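Local coordinates for putative extracellular solute-binding protein (Bordetella bronchiseptica, PDB 4P56) that probably serves as the periplasmic solute-binding component of a TRAP transporter and binds mandelate in its ligand pocket, at residues Val27-Leu35 against Val85-Tyr94; Asp163-Val171 against Leu198-Phe209. All blocks are in the same frame, centred on the assembly; numbering follows the deposited sequence.

Contact 1 of 2, residues Val27-Leu35 against Val85-Tyr94; sequences VELTLSSWL and VDVTFVSHAY. With RMN ((R)-mandelic acid), chain D.
The indole of Trp34 lies between two other aromatic rings, with Phe89 CE2 over one face, 3.3 Å from Trp34 CE2, and Tyr94 CE2 over the opposite face, 3.5 Å from Trp34 CH2. This aromatic cluster closes the end of a pairing between two neighbouring, roughly parallel strands, 28-31 and 87-91, in a protein of the TRAP solute-binding family. Neither ring is parallel to the indole: the Phe89 plane makes 34° with it, and Tyr94 is turned further still. Trp34 and Phe89 both carry CG between backbone N and carbonyl carbon (chi1 43° and 58°), which brings the ring end of each nearer the other segment. Tryptophan suits this place because it packs and also donates: its NE1 binds Phe89 O at 2.9 Å, with the acceptor close to the indole plane. Leu35 CD1 fills in beside Phe89, whose rim also meets Ser33 OG.

Toward the N terminus the strands share a single backbone bridge, Leu31 with Val87, and polar side chains extend it. Asp86 OD2 accepts Thr30 N at 2.9 Å on its anti lone pair, while Asp86 N donates to Thr30 OG1. Thr88 OG1 donates to Ser32 O at 2.8 Å; Ser32 OG itself turns to His76. Leu29, Leu31 and Val87 supply the apolar filling. At the pocket, Tyr94 OH, which also bonds to Ala192 N, donates to carboxylate oxygen O12 of (R)-mandelic acid at 2.7 Å, lying near the Tyr94 ring plane.

Contact 2 of 2, residues Asp163-Val171 against Leu198-Phe209; sequences DFQGLKIRV and LLSTGVADGVFF. With RMN ((R)-mandelic acid), chain D.
Asp205 OD2 is gripped by three groups: Lys168 N, 2.7 Å away in an almost straight bond (176°) onto the anti lone pair, and two waters that sit within hydrogen-bonding distance. One water joins it to Gly166 O and the other to Lys168 NZ. Lys168 NZ stays 4.5 Å from Asp205 OD2, too far for a salt bridge, with the second water between them; its charge may still favour the ionised carboxylate. These bonds lie at the start of a parallel strand pairing, 168-171 beside 206-209, in the mixed sheet of the solute-binding fold. Lys168 O answers by accepting Asp205 N; Arg170 then follows the parallel pattern, its N donating to Gly206 O while its O receives Phe208 N.

Two glycines shape the turns that lead into the strands: Gly166 takes positive phi in the type II turn from Phe164 to Leu167, and Gly202 ends helix 195-200 in a Schellman motif. Gly206 suits its bridge opposite Ile169 because it has no side chain: Ile169 CD1 packs directly onto Gly206 CA at 3.7 Å. On that side of the sheet, Ile169 CG2 makes a CH-pi contact over the face of Phe208, whose ring also meets Val171 CG1 and Phe164 CE1.

Arg170 points to the other side and reaches the ligand by bending at chi2 and chi3 (-62° and -40°). Leu198 CD1 packs on its CG, and Val207 CG2 lies 3.7 Å from Arg170 NE, a buried nitrogen with no partner in the model. Phe209 lies over one face of the guanidinium in an off-centre cation-pi contact. The two terminal nitrogens take the mandelate carboxylate end-on, Arg170 NH1 to O12 at 2.8 Å and Arg170 NH2 to O11 at 2.7 Å.

In the fold
From the N terminus, strand 28-31 leads through helix 40-56, strand 62-65 and helix 76-81 before contact 1 closes that loop on strand 87-91. The chain then runs on to strand 168-171, and contact 2 closes a second, shorter loop holding helix 174-182, strand 186-189 and the start of helix 195-200. The two follow in series, neither nesting nor crossing, with centres about 28 Å apart. Contact 1 ties the small parallel sheet to strand 87-91 of the three-stranded sheet; contact 2 joins neighbouring strands of the six-stranded one. In keeping with the two-lobed fold of this family, mandelate sits between them, touched by both, with Asp236 adding another hydrogen bond.

Contact 1 of 2, residues Val27-Leu35 against Val85-Tyr94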
loop_
_atom_site.group_PDB
_atom_site.type_symbol
_atom_site.label_atom_id
_atom_site.label_comp_id
_atom_site.label_asym_id
_atom_site.label_seq_id
_atom_site.Cartn_x
_atom_site.Cartn_y
_atom_site.Cartn_z
ATOM N N VAL A 27 24.650 11.666 -12.007
ATOM C CA VAL A 27 24.230 11.069 -10.735
ATOM C C VAL A 27 23.416 9.796 -10.931
ATOM O O VAL A 27 22.352 9.797 -11.564
ATOM C CB VAL A 27 23.401 12.034 -9.888
ATOM C CG1 VAL A 27 22.868 11.329 -8.638
ATOM C CG2 VAL A 27 24.223 13.241 -9.472
ATOM N N GLU A 28 23.937 8.720 -10.366
ATOM C CA GLU A 28 23.281 7.435 -10.346
ATOM C C GLU A 28 22.715 7.238 -8.942
ATOM O O GLU A 28 23.446 7.234 -7.965
ATOM C CB GLU A 28 24.303 6.351 -10.684
ATOM C CG GLU A 28 23.693 5.030 -11.013
ATOM C CD GLU A 28 24.697 4.076 -11.629
ATOM O OE1 GLU A 28 25.843 4.021 -11.147
ATOM O OE2 GLU A 28 24.332 3.367 -12.586
ATOM N N LEU A 29 21.407 7.110 -8.846
ATOM C CA LEU A 29 20.768 6.927 -7.575
ATOM C C LEU A 29 20.592 5.442 -7.307
ATOM O O LEU A 29 19.972 4.725 -8.109
ATOM C CB LEU A 29 19.425 7.633 -7.597
ATOM C CG LEU A 29 19.500 9.160 -7.755
ATOM C CD1 LEU A 29 18.106 9.725 -8.094
ATOM C CD2 LEU A 29 20.043 9.812 -6.493
ATOM N N THR A 30 21.088 4.957 -6.189
ATOM C CA THR A 30 20.869 3.556 -5.903
ATOM C C THR A 30 19.456 3.378 -5.329
ATOM O O THR A 30 18.954 4.239 -4.591
ATOM C CB THR A 30 21.916 2.990 -4.932
ATOM O OG1 THR A 30 21.969 3.783 -3.732
ATOM C CG2 THR A 30 23.298 2.985 -5.595
ATOM N N LEU A 31 18.847 2.247 -5.676
ATOM C CA LEU A 31 17.502 1.878 -5.289
ATOM C C LEU A 31 17.529 0.487 -4.650
ATOM O O LEU A 31 18.035 -0.446 -5.248
ATOM C CB LEU A 31 16.618 1.859 -6.539
ATOM C CG LEU A 31 15.271 1.178 -6.393
ATOM C CD1 LEU A 31 14.352 1.933 -5.429
ATOM C CD2 LEU A 31 14.637 1.063 -7.794
ATOM N N SER A 32 17.011 0.341 -3.432
ATOM C CA SER A 32 16.845 -0.985 -2.851
ATOM C C SER A 32 15.373 -1.365 -2.843
ATOM O O SER A 32 14.526 -0.548 -2.507
ATOM C CB SER A 32 17.374 -1.063 -1.412
ATOM O OG SER A 32 17.316 -2.394 -0.905
ATOM N N SER A 33 15.087 -2.612 -3.200
ATOM C CA SER A 33 13.729 -3.144 -3.138
ATOM C C SER A 33 13.618 -4.378 -2.240
ATOM O O SER A 33 14.480 -5.273 -2.284
ATOM C CB SER A 33 13.289 -3.540 -4.535
ATOM O OG SER A 33 12.111 -4.304 -4.451
ATOM N N TRP A 34 12.564 -4.429 -1.435
ATOM C CA TRP A 34 12.325 -5.579 -0.570
ATOM C C TRP A 34 11.277 -6.504 -1.203
ATOM O O TRP A 34 10.836 -7.463 -0.584
ATOM C CB TRP A 34 11.910 -5.140 0.838
ATOM C CG TRP A 34 10.907 -3.996 0.925
ATOM C CD1 TRP A 34 11.191 -2.665 0.927
ATOM C CD2 TRP A 34 9.469 -4.091 1.011
ATOM N NE1 TRP A 34 10.040 -1.926 1.026
ATOM C CE2 TRP A 34 8.968 -2.782 1.082
ATOM C CE3 TRP A 34 8.568 -5.160 1.034
ATOM C CZ2 TRP A 34 7.595 -2.498 1.164
ATOM C CZ3 TRP A 34 7.208 -4.882 1.121
ATOM C CH2 TRP A 34 6.736 -3.567 1.175
ATOM N N LEU A 35 10.899 -6.195 -2.449
ATOM C CA LEU A 35 10.047 -7.069 -3.268
ATOM C C LEU A 35 10.840 -7.684 -4.418
ATOM O O LEU A 35 11.801 -7.094 -4.882
ATOM C CB LEU A 35 8.897 -6.267 -3.844
ATOM C CG LEU A 35 7.902 -5.762 -2.792
ATOM C CD1 LEU A 35 6.832 -4.849 -3.422
ATOM C CD2 LEU A 35 7.247 -6.959 -2.084
ATOM N N VAL A 85 21.321 3.802 0.965
ATOM C CA VAL A 85 20.825 3.800 -0.418
ATOM C C VAL A 85 20.128 5.109 -0.654
ATOM O O VAL A 85 19.761 5.805 0.305
ATOM C CB VAL A 85 19.820 2.640 -0.711
ATOM C CG1 VAL A 85 20.507 1.293 -0.508
ATOM C CG2 VAL A 85 18.568 2.758 0.153
ATOM N N ASP A 86 19.929 5.463 -1.924
ATOM C CA ASP A 86 19.422 6.779 -2.252
ATOM C C ASP A 86 17.885 6.833 -2.298
ATOM O O ASP A 86 17.304 7.839 -1.895
ATOM C CB ASP A 86 19.959 7.248 -3.603
ATOM C CG ASP A 86 21.457 7.543 -3.576
ATOM O OD1 ASP A 86 21.912 8.230 -2.633
ATOM O OD2 ASP A 86 22.175 7.069 -4.489
ATOM N N VAL A 87 17.260 5.767 -2.789
ATOM C CA VAL A 87 15.828 5.741 -3.047
ATOM C C VAL A 87 15.225 4.406 -2.632
ATOM O O VAL A 87 15.838 3.357 -2.793
ATOM C CB VAL A 87 15.546 5.959 -4.556
ATOM C CG1 VAL A 87 14.061 5.832 -4.885
ATOM C CG2 VAL A 87 16.129 7.329 -4.997
ATOM N N THR A 88 14.028 4.447 -2.067
ATOM C CA THR A 88 13.296 3.223 -1.870
ATOM C C THR A 88 11.807 3.482 -1.766
ATOM O O THR A 88 11.371 4.616 -1.872
ATOM C CB THR A 88 13.754 2.478 -0.600
ATOM O OG1 THR A 88 13.314 1.133 -0.693
ATOM C CG2 THR A 88 13.161 3.114 0.628
ATOM N N PHE A 89 11.051 2.405 -1.553
ATOM C CA PHE A 89 9.635 2.513 -1.174
ATOM C C PHE A 89 9.417 1.855 0.179
ATOM O O PHE A 89 10.101 0.883 0.526
ATOM C CB PHE A 89 8.734 1.864 -2.220
ATOM C CG PHE A 89 9.041 0.420 -2.461
ATOM C CD1 PHE A 89 10.093 0.041 -3.276
ATOM C CD2 PHE A 89 8.275 -0.563 -1.867
ATOM C CE1 PHE A 89 10.395 -1.306 -3.495
ATOM C CE2 PHE A 89 8.571 -1.924 -2.085
ATOM C CZ PHE A 89 9.608 -2.285 -2.901
ATOM N N VAL A 90 8.486 2.397 0.958
ATOM C CA VAL A 90 8.231 1.862 2.289
ATOM C C VAL A 90 6.740 1.733 2.466
ATOM O O VAL A 90 5.989 2.552 1.946
ATOM C CB VAL A 90 8.794 2.792 3.403
ATOM C CG1 VAL A 90 10.307 2.845 3.360
ATOM C CG2 VAL A 90 8.206 4.191 3.295
ATOM N N SER A 91 6.311 0.712 3.200
ATOM C CA SER A 91 4.902 0.570 3.486
ATOM C C SER A 91 4.555 1.284 4.786
ATOM O O SER A 91 5.170 1.049 5.802
ATOM C CB SER A 91 4.472 -0.890 3.617
ATOM O OG SER A 91 3.135 -0.918 4.129
ATOM N N HIS A 92 3.519 2.103 4.731
ATOM C CA HIS A 92 3.075 2.841 5.894
ATOM C C HIS A 92 2.572 1.929 6.987
ATOM O O HIS A 92 2.573 2.300 8.156
ATOM C CB HIS A 92 2.013 3.832 5.469
ATOM C CG HIS A 92 2.604 4.977 4.738
ATOM N ND1 HIS A 92 2.060 5.504 3.587
ATOM C CD2 HIS A 92 3.698 5.712 5.009
ATOM C CE1 HIS A 92 2.813 6.500 3.162
ATOM N NE2 HIS A 92 3.814 6.652 4.017
ATOM N N ALA A 93 2.196 0.721 6.606
ATOM C CA ALA A 93 1.786 -0.288 7.577
ATOM C C ALA A 93 2.929 -0.813 8.459
ATOM O O ALA A 93 2.681 -1.401 9.511
ATOM C CB ALA A 93 1.105 -1.484 6.840
ATOM N N TYR A 94 4.169 -0.658 8.030
ATOM C CA TYR A 94 5.269 -1.359 8.671
ATOM C C TYR A 94 5.854 -0.570 9.851
ATOM O O TYR A 94 6.819 -1.021 10.451
ATOM C CB TYR A 94 6.353 -1.640 7.640
ATOM C CG TYR A 94 5.926 -2.641 6.601
ATOM C CD1 TYR A 94 4.630 -3.227 6.635
ATOM C CD2 TYR A 94 6.792 -3.023 5.596
ATOM C CE1 TYR A 94 4.250 -4.141 5.658
ATOM C CE2 TYR A 94 6.409 -3.950 4.622
ATOM C CZ TYR A 94 5.138 -4.483 4.661
ATOM O OH TYR A 94 4.847 -5.392 3.684
HETATM C C1 RMN D . 1.867 -5.104 0.738
HETATM C C2 RMN D . 3.175 -4.939 0.308
HETATM C C3 RMN D . 3.573 -5.401 -0.934
HETATM C C4 RMN D . 2.677 -6.073 -1.748
HETATM C C5 RMN D . 1.366 -6.253 -1.317
HETATM C C6 RMN D . 0.972 -5.764 -0.081
HETATM C C7 RMN D . 1.444 -4.615 2.097
HETATM C C10 RMN D . 1.290 -5.798 3.005
HETATM O O8 RMN D . 0.217 -3.992 2.085
HETATM O O11 RMN D . 0.183 -6.428 3.113
HETATM O O12 RMN D . 2.304 -6.220 3.638
#

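Contact 2 of 2, residues Asp163-Val171 against Leu198-Phe209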
loop_
_atom_site.group_PDB
_atom_site.type_symbol
_atom_site.label_atom_id
_atom_site.label_comp_id
_atom_site.label_asym_id
_atom_site.label_seq_id
_atom_site.Cartn_x
_atom_site.Cartn_y
_atom_site.Cartn_z
ATOM N N ASP A 163 -17.136 -15.827 11.180
ATOM C CA ASP A 163 -16.108 -16.665 10.553
ATOM C C ASP A 163 -14.685 -16.116 10.750
ATOM O O ASP A 163 -13.712 -16.870 10.665
ATOM C CB ASP A 163 -16.379 -16.854 9.046
ATOM C CG ASP A 163 -17.624 -17.692 8.760
ATOM O OD1 ASP A 163 -18.027 -18.515 9.617
ATOM O OD2 ASP A 163 -18.187 -17.547 7.655
ATOM N N PHE A 164 -14.550 -14.816 11.020
ATOM C CA PHE A 164 -13.226 -14.252 11.294
ATOM C C PHE A 164 -12.697 -14.634 12.664
ATOM O O PHE A 164 -11.483 -14.504 12.926
ATOM C CB PHE A 164 -13.261 -12.723 11.278
ATOM C CG PHE A 164 -13.299 -12.102 9.901
ATOM C CD1 PHE A 164 -12.206 -12.155 9.065
ATOM C CD2 PHE A 164 -14.410 -11.372 9.492
ATOM C CE1 PHE A 164 -12.247 -11.530 7.797
ATOM C CE2 PHE A 164 -14.447 -10.765 8.248
ATOM C CZ PHE A 164 -13.362 -10.839 7.413
ATOM N N GLN A 165 -13.582 -15.033 13.575
ATOM C CA GLN A 165 -13.167 -15.149 14.968
ATOM C C GLN A 165 -12.063 -16.188 15.107
ATOM O O GLN A 165 -12.230 -17.339 14.726
ATOM C CB GLN A 165 -14.345 -15.479 15.901
ATOM C CG GLN A 165 -14.001 -15.225 17.396
ATOM C CD GLN A 165 -13.809 -13.730 17.733
ATOM O OE1 GLN A 165 -14.676 -12.902 17.431
ATOM N NE2 GLN A 165 -12.664 -13.386 18.347
ATOM N N GLY A 166 -10.923 -15.767 15.642
ATOM C CA GLY A 166 -9.831 -16.682 15.898
ATOM C C GLY A 166 -8.887 -16.958 14.738
ATOM O O GLY A 166 -7.836 -17.562 14.961
ATOM N N LEU A 167 -9.216 -16.545 13.512
ATOM C CA LEU A 167 -8.294 -16.763 12.400
ATOM C C LEU A 167 -7.016 -15.971 12.598
ATOM O O LEU A 167 -7.044 -14.762 12.883
ATOM C CB LEU A 167 -8.890 -16.350 11.068
ATOM C CG LEU A 167 -10.203 -16.987 10.647
ATOM C CD1 LEU A 167 -10.595 -16.463 9.264
ATOM C CD2 LEU A 167 -10.064 -18.507 10.651
ATOM N N LYS A 168 -5.898 -16.650 12.390
ATOM C CA LYS A 168 -4.597 -16.017 12.425
ATOM C C LYS A 168 -4.306 -15.510 11.026
ATOM O O LYS A 168 -4.099 -16.290 10.074
ATOM C CB LYS A 168 -3.537 -16.999 12.920
ATOM C CG LYS A 168 -3.812 -17.549 14.291
ATOM C CD LYS A 168 -2.688 -18.461 14.781
ATOM C CE LYS A 168 -3.016 -19.105 16.137
ATOM N NZ LYS A 168 -4.211 -19.979 16.026
ATOM N N ILE A 169 -4.336 -14.193 10.889
ATOM C CA ILE A 169 -4.260 -13.558 9.583
ATOM C C ILE A 169 -3.007 -12.718 9.429
ATOM O O ILE A 169 -2.787 -11.753 10.178
ATOM C CB ILE A 169 -5.461 -12.617 9.360
ATOM C CG1 ILE A 169 -6.792 -13.382 9.449
ATOM C CG2 ILE A 169 -5.356 -11.971 7.986
ATOM C CD1 ILE A 169 -6.943 -14.496 8.389
ATOM N N ARG A 170 -2.181 -13.078 8.454
ATOM C CA ARG A 170 -1.023 -12.267 8.130
ATOM C C ARG A 170 -1.498 -10.921 7.598
ATOM O O ARG A 170 -2.173 -10.848 6.570
ATOM C CB ARG A 170 -0.189 -12.978 7.054
ATOM C CG ARG A 170 1.259 -12.521 6.922
ATOM C CD ARG A 170 1.499 -11.053 6.523
ATOM N NE ARG A 170 0.602 -10.527 5.508
ATOM C CZ ARG A 170 0.771 -9.371 4.856
ATOM N NH1 ARG A 170 1.855 -8.617 5.028
ATOM N NH2 ARG A 170 -0.150 -8.978 3.991
ATOM N N VAL A 171 -1.136 -9.850 8.289
ATOM C CA VAL A 171 -1.394 -8.510 7.809
ATOM C C VAL A 171 -0.110 -7.687 7.751
ATOM O O VAL A 171 0.849 -7.974 8.453
ATOM C CB VAL A 171 -2.407 -7.796 8.735
ATOM C CG1 VAL A 171 -3.737 -8.550 8.747
ATOM C CG2 VAL A 171 -1.856 -7.714 10.151
ATOM N N LEU A 198 4.609 -18.283 6.279
ATOM C CA LEU A 198 3.635 -18.364 7.360
ATOM C C LEU A 198 2.415 -19.184 6.949
ATOM O O LEU A 198 1.795 -19.850 7.776
ATOM C CB LEU A 198 3.181 -16.967 7.773
ATOM C CG LEU A 198 4.193 -16.140 8.562
ATOM C CD1 LEU A 198 3.740 -14.697 8.583
ATOM C CD2 LEU A 198 4.364 -16.677 9.980
ATOM N N LEU A 199 2.044 -19.095 5.678
ATOM C CA LEU A 199 0.880 -19.821 5.187
ATOM C C LEU A 199 1.223 -21.260 4.857
ATOM O O LEU A 199 0.467 -22.184 5.195
ATOM C CB LEU A 199 0.302 -19.138 3.938
ATOM C CG LEU A 199 -0.478 -17.858 4.256
ATOM C CD1 LEU A 199 -0.700 -17.060 2.996
ATOM C CD2 LEU A 199 -1.800 -18.162 4.944
ATOM N N SER A 200 2.346 -21.456 4.169
ATOM C CA SER A 200 2.743 -22.813 3.772
ATOM C C SER A 200 2.942 -23.719 4.983
ATOM O O SER A 200 2.643 -24.916 4.910
ATOM C CB SER A 200 4.003 -22.799 2.919
ATOM O OG SER A 200 5.125 -22.327 3.650
ATOM N N THR A 201 3.432 -23.154 6.093
ATOM C CA THR A 201 3.729 -23.943 7.295
ATOM C C THR A 201 2.520 -24.102 8.207
ATOM O O THR A 201 2.548 -24.906 9.161
ATOM C CB THR A 201 4.869 -23.333 8.128
ATOM O OG1 THR A 201 4.498 -22.016 8.569
ATOM C CG2 THR A 201 6.155 -23.262 7.316
ATOM N N GLY A 202 1.454 -23.367 7.901
ATOM C CA GLY A 202 0.239 -23.402 8.684
ATOM C C GLY A 202 0.245 -22.571 9.958
ATOM O O GLY A 202 -0.617 -22.773 10.801
ATOM N N VAL A 203 1.193 -21.648 10.098
ATOM C CA VAL A 203 1.203 -20.720 11.222
ATOM C C VAL A 203 0.032 -19.766 11.086
ATOM O O VAL A 203 -0.707 -19.550 12.041
ATOM C CB VAL A 203 2.500 -19.905 11.290
ATOM C CG1 VAL A 203 2.396 -18.811 12.361
ATOM C CG2 VAL A 203 3.705 -20.832 11.543
ATOM N N ALA A 204 -0.141 -19.214 9.881
ATOM C CA ALA A 204 -1.271 -18.356 9.574
ATOM C C ALA A 204 -2.392 -19.133 8.891
ATOM O O ALA A 204 -2.109 -20.063 8.131
ATOM C CB ALA A 204 -0.818 -17.232 8.691
ATOM N N ASP A 205 -3.645 -18.754 9.192
ATOM C CA ASP A 205 -4.845 -19.331 8.588
ATOM C C ASP A 205 -5.221 -18.608 7.317
ATOM O O ASP A 205 -6.101 -19.057 6.563
ATOM C CB ASP A 205 -6.039 -19.171 9.533
ATOM C CG ASP A 205 -5.877 -19.952 10.794
ATOM O OD1 ASP A 205 -5.682 -21.183 10.703
ATOM O OD2 ASP A 205 -5.930 -19.329 11.871
ATOM N N GLY A 206 -4.606 -17.449 7.106
ATOM C CA GLY A 206 -5.047 -16.578 6.050
ATOM C C GLY A 206 -4.210 -15.323 5.967
ATOM O O GLY A 206 -3.203 -15.169 6.670
ATOM N N VAL A 207 -4.597 -14.459 5.036
ATOM C CA VAL A 207 -3.814 -13.275 4.718
ATOM C C VAL A 207 -4.712 -12.210 4.146
ATOM O O VAL A 207 -5.659 -12.513 3.416
ATOM C CB VAL A 207 -2.638 -13.579 3.740
ATOM C CG1 VAL A 207 -3.122 -14.204 2.451
ATOM C CG2 VAL A 207 -1.864 -12.308 3.421
ATOM N N PHE A 208 -4.435 -10.972 4.521
ATOM C CA PHE A 208 -5.107 -9.816 3.928
ATOM C C PHE A 208 -4.123 -9.329 2.864
ATOM O O PHE A 208 -3.001 -8.933 3.183
ATOM C CB PHE A 208 -5.383 -8.696 4.972
ATOM C CG PHE A 208 -6.605 -8.922 5.846
ATOM C CD1 PHE A 208 -7.351 -10.072 5.767
ATOM C CD2 PHE A 208 -6.999 -7.941 6.788
ATOM C CE1 PHE A 208 -8.461 -10.250 6.573
ATOM C CE2 PHE A 208 -8.092 -8.116 7.574
ATOM C CZ PHE A 208 -8.832 -9.283 7.470
ATOM N N PHE A 209 -4.521 -9.428 1.599
ATOM C CA PHE A 209 -3.713 -8.963 0.468
ATOM C C PHE A 209 -4.654 -8.438 -0.619
ATOM O O PHE A 209 -5.838 -8.804 -0.640
ATOM C CB PHE A 209 -2.968 -10.144 -0.145
ATOM C CG PHE A 209 -1.504 -10.242 0.219
ATOM C CD1 PHE A 209 -0.769 -9.140 0.610
ATOM C CD2 PHE A 209 -0.861 -11.450 0.091
ATOM C CE1 PHE A 209 0.581 -9.255 0.896
ATOM C CE2 PHE A 209 0.501 -11.573 0.388
ATOM C CZ PHE A 209 1.210 -10.466 0.786
HETATM C C1 RMN D . 1.867 -5.104 0.738
HETATM C C2 RMN D . 3.175 -4.939 0.308
HETATM C C3 RMN D . 3.573 -5.401 -0.934
HETATM C C4 RMN D . 2.677 -6.073 -1.748
HETATM C C5 RMN D . 1.366 -6.253 -1.317
HETATM C C6 RMN D . 0.972 -5.764 -0.081
HETATM C C7 RMN D . 1.444 -4.615 2.097
HETATM C C10 RMN D . 1.290 -5.798 3.005
HETATM O O8 RMN D . 0.217 -3.992 2.085
HETATM O O11 RMN D . 0.183 -6.428 3.113
HETATM O O12 RMN D . 2.304 -6.220 3.638
HETATM O O HOH W 1 -7.785 -20.258 13.971
HETATM O O HOH W 2 -4.732 -21.258 13.493
#